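Local coordinates for protein alpha-2,3-sialyltransferase (Campylobacter jejuni, PDB 2P2V) that probably transfers sialic acid from CMP-sialic acid to an acceptor sugar, this chain being the N-terminal, donor-binding part of a longer membrane-associated protein, at residues A[146-149]-A[150-154]. Numbering follows the deposited sequence.
Sequences KRIT and SGVYM. With CSF (cytidine-5'-monophosphate-3-fluoro-N-acetyl-neuraminic acid), chain O; EDO (1,2-ethanediol), chain D; EDO (1,2-ethanediol), chain K.
Thr149 and Tyr153 are joined by the first backbone bond of helix 150-161, Tyr153 N to Thr149 O at 2.9 Å. Thr149 sits at the N-cap position, directly before the helix, yet its side chain makes no capping bond. With OG1 set between the backbone N and the carbonyl carbon (chi1 59°), it instead accepts a bond from the ribose hydroxyl O2' of the bound donor analogue CSF, and it also pairs with Asp210 of helix 207-221. The opening amides of the helix are spent on the ligand as well. Ser150 N reaches the sialic acid carboxylate oxygen OBA at 2.9 Å in a fairly straight bond (162°) and leans weakly on ribose O3', which Gly151 N grips more directly at 3.1 Å. Ser150 OG lies 2.4 Å from the other carboxylate oxygen, OAA, so short that the exact geometry is doubtful. One turn thus holds the ribose and the sialic acid carboxylate, on the two sides of the phosphate, and Gly151, lacking a side chain, lets the ribose lie close against the backbone.

Behind this polar front, Ile148 anchors the loop to the helix. Its CB and CG2 lie against Val152 CG1, 3.8 Å from CB, while CG1 carries CD1 to 3.6 Å from Tyr153 CA. Farther out, Ala213 and Tyr209 of helix 207-221 also touch Ile148, and the guanidinium of Arg147 is tied to Glu141 by a salt bridge through NE. Tyr153 extends away from the loop; its OH bonds Thr98 O and its ring meets Phe99 edge-to-face.

Donor binding at a helix N-terminus, in a parallel-sheet nucleotide-binding fold, places the carboxylate where the first amides of the helix, which have no carbonyl of a preceding turn to bind, and the positive end of the helix dipole would probably stabilise its negative charge.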
loop_
_atom_site.group_PDB
_atom_site.type_symbol
_atom_site.label_atom_id
_atom_site.label_comp_id
_atom_site.label_asym_id
_atom_site.label_seq_id
_atom_site.Cartn_x
_atom_site.Cartn_y
_atom_site.Cartn_z
ATOM N N LYS A 146 -21.495 18.350 11.558
ATOM C CA LYS A 146 -22.346 17.538 12.407
ATOM C C LYS A 146 -21.738 16.155 12.588
ATOM O O LYS A 146 -21.387 15.512 11.598
ATOM C CB LYS A 146 -23.742 17.403 11.777
ATOM C CG LYS A 146 -24.586 18.704 11.843
ATOM C CD LYS A 146 -26.088 18.397 11.720
ATOM C CE LYS A 146 -26.461 17.926 10.344
ATOM N NZ LYS A 146 -27.938 17.535 10.243
ATOM N N ARG A 147 -21.629 15.688 13.823
ATOM C CA ARG A 147 -21.028 14.380 14.106
ATOM C C ARG A 147 -21.896 13.573 15.033
ATOM O O ARG A 147 -22.431 14.106 16.000
ATOM C CB ARG A 147 -19.632 14.549 14.741
ATOM C CG ARG A 147 -18.933 13.223 15.085
ATOM C CD ARG A 147 -17.506 13.537 15.613
ATOM N NE ARG A 147 -16.769 14.433 14.735
ATOM C CZ ARG A 147 -15.598 14.974 15.072
ATOM N NH1 ARG A 147 -15.066 14.671 16.249
ATOM N NH2 ARG A 147 -14.957 15.800 14.261
ATOM N N ILE A 148 -21.985 12.261 14.797
ATOM C CA ILE A 148 -22.754 11.422 15.686
ATOM C C ILE A 148 -21.988 11.200 16.987
ATOM O O ILE A 148 -20.732 11.226 17.012
ATOM C CB ILE A 148 -23.097 10.077 15.033
ATOM C CG1 ILE A 148 -21.817 9.259 14.740
ATOM C CG2 ILE A 148 -24.022 10.312 13.741
ATOM C CD1 ILE A 148 -22.151 7.830 14.162
ATOM N N THR A 149 -22.725 10.993 18.080
ATOM C CA THR A 149 -22.103 10.658 19.376
ATOM C C THR A 149 -21.790 9.181 19.429
ATOM O O THR A 149 -22.244 8.425 18.547
ATOM C CB THR A 149 -23.042 11.028 20.575
ATOM O OG1 THR A 149 -24.282 10.320 20.433
ATOM C CG2 THR A 149 -23.309 12.509 20.556
ATOM N N SER A 150 -21.035 8.750 20.448
ATOM C CA SER A 150 -20.612 7.336 20.534
ATOM C C SER A 150 -21.781 6.414 20.659
ATOM O O SER A 150 -21.710 5.308 20.170
ATOM C CB SER A 150 -19.669 7.077 21.707
ATOM O OG SER A 150 -18.498 7.861 21.481
ATOM N N GLY A 151 -22.862 6.848 21.315
ATOM C CA GLY A 151 -24.057 5.971 21.377
ATOM C C GLY A 151 -24.578 5.559 20.024
ATOM O O GLY A 151 -24.814 4.367 19.784
ATOM N N VAL A 152 -24.777 6.527 19.158
ATOM C CA VAL A 152 -25.136 6.349 17.758
ATOM C C VAL A 152 -24.083 5.557 17.013
ATOM O O VAL A 152 -24.405 4.658 16.302
ATOM C CB VAL A 152 -25.413 7.699 17.031
ATOM C CG1 VAL A 152 -25.905 7.529 15.581
ATOM C CG2 VAL A 152 -26.435 8.523 17.802
ATOM N N TYR A 153 -22.792 5.865 17.215
ATOM C CA TYR A 153 -21.737 5.117 16.535
ATOM C C TYR A 153 -21.819 3.636 16.861
ATOM O O TYR A 153 -21.719 2.797 15.965
ATOM C CB TYR A 153 -20.351 5.701 16.979
ATOM C CG TYR A 153 -19.189 5.195 16.178
ATOM C CD1 TYR A 153 -18.682 5.943 15.123
ATOM C CD2 TYR A 153 -18.589 3.977 16.486
ATOM C CE1 TYR A 153 -17.628 5.439 14.382
ATOM C CE2 TYR A 153 -17.544 3.467 15.745
ATOM C CZ TYR A 153 -17.059 4.230 14.723
ATOM O OH TYR A 153 -16.007 3.761 13.989
ATOM N N MET A 154 -21.996 3.320 18.144
ATOM C CA MET A 154 -22.103 1.943 18.598
ATOM C C MET A 154 -23.307 1.246 17.947
ATOM O O MET A 154 -23.229 0.024 17.639
ATOM C CB MET A 154 -22.239 1.863 20.126
ATOM C CG MET A 154 -20.886 2.169 20.861
ATOM S SD MET A 154 -21.002 1.793 22.614
ATOM C CE MET A 154 -22.045 3.117 23.088
HETATM C C5A CSF O . -17.100 14.064 24.698
HETATM C C4A CSF O . -18.601 14.110 24.436
HETATM C C2A CSF O . -18.606 11.600 23.917
HETATM O O6A CSF O . -17.215 11.634 24.304
HETATM C C6A CSF O . -16.753 12.659 25.222
HETATM C C3A CSF O . -19.040 12.997 23.473
HETATM O O4A CSF O . -18.923 15.349 23.819
HETATM N N5A CSF O . -16.827 15.074 25.743
HETATM C C7A CSF O . -15.251 12.463 25.390
HETATM C C8A CSF O . -14.940 11.052 25.874
HETATM C C9A CSF O . -13.421 10.793 25.952
HETATM O O9A CSF O . -13.128 9.495 26.521
HETATM O O8A CSF O . -15.617 10.839 27.153
HETATM O O7A CSF O . -14.605 12.772 24.141
HETATM C C1A CSF O . -18.775 10.718 22.689
HETATM O OBA CSF O . -19.882 10.799 22.085
HETATM O OAA CSF O . -17.824 9.962 22.348
HETATM O O1A CSF O . -19.526 11.049 24.888
HETATM O O2A CSF O . -19.837 12.089 27.111
HETATM N N1 CSF O . -24.549 10.450 26.806
HETATM C C2 CSF O . -25.776 11.170 26.678
HETATM N N3 CSF O . -26.128 12.110 27.604
HETATM C C4 CSF O . -25.320 12.346 28.662
HETATM C C5 CSF O . -24.115 11.648 28.807
HETATM C C6 CSF O . -23.747 10.694 27.862
HETATM C "C3'" CSF O . -22.312 9.671 24.387
HETATM C "C2'" CSF O . -23.800 9.958 24.434
HETATM C "C1'" CSF O . -24.191 9.416 25.810
HETATM O "O4'" CSF O . -23.127 8.572 26.303
HETATM C "C4'" CSF O . -22.077 8.505 25.338
HETATM P PA CSF O . -19.366 10.797 26.488
HETATM O "O5'" CSF O . -20.523 9.698 26.801
HETATM C "C5'" CSF O . -20.706 8.524 26.012
HETATM O "O3'" CSF O . -21.918 9.272 23.078
HETATM O "O2'" CSF O . -24.484 9.223 23.382
HETATM N N4 CSF O . -25.660 13.277 29.605
HETATM O O2 CSF O . -26.513 10.952 25.677
HETATM O O3A CSF O . -18.074 10.138 26.875
HETATM C C10 CSF O . -15.643 15.711 25.694
HETATM O O10 CSF O . -14.776 15.479 24.838
HETATM C C11 CSF O . -15.420 16.736 26.783
HETATM F F3A CSF O . -18.493 13.210 22.228
HETATM C C1 EDO D . -17.142 8.647 18.454
HETATM O O1 EDO D . -16.096 9.629 18.291
HETATM C C2 EDO D . -18.417 9.221 17.867
HETATM O O2 EDO D . -18.285 10.647 17.748
HETATM C C1 EDO K . -16.158 12.886 20.058
HETATM O O1 EDO K . -16.184 12.688 18.644
HETATM C C2 EDO K . -15.410 14.170 20.369
HETATM O O2 EDO K . -16.375 15.226 20.273
#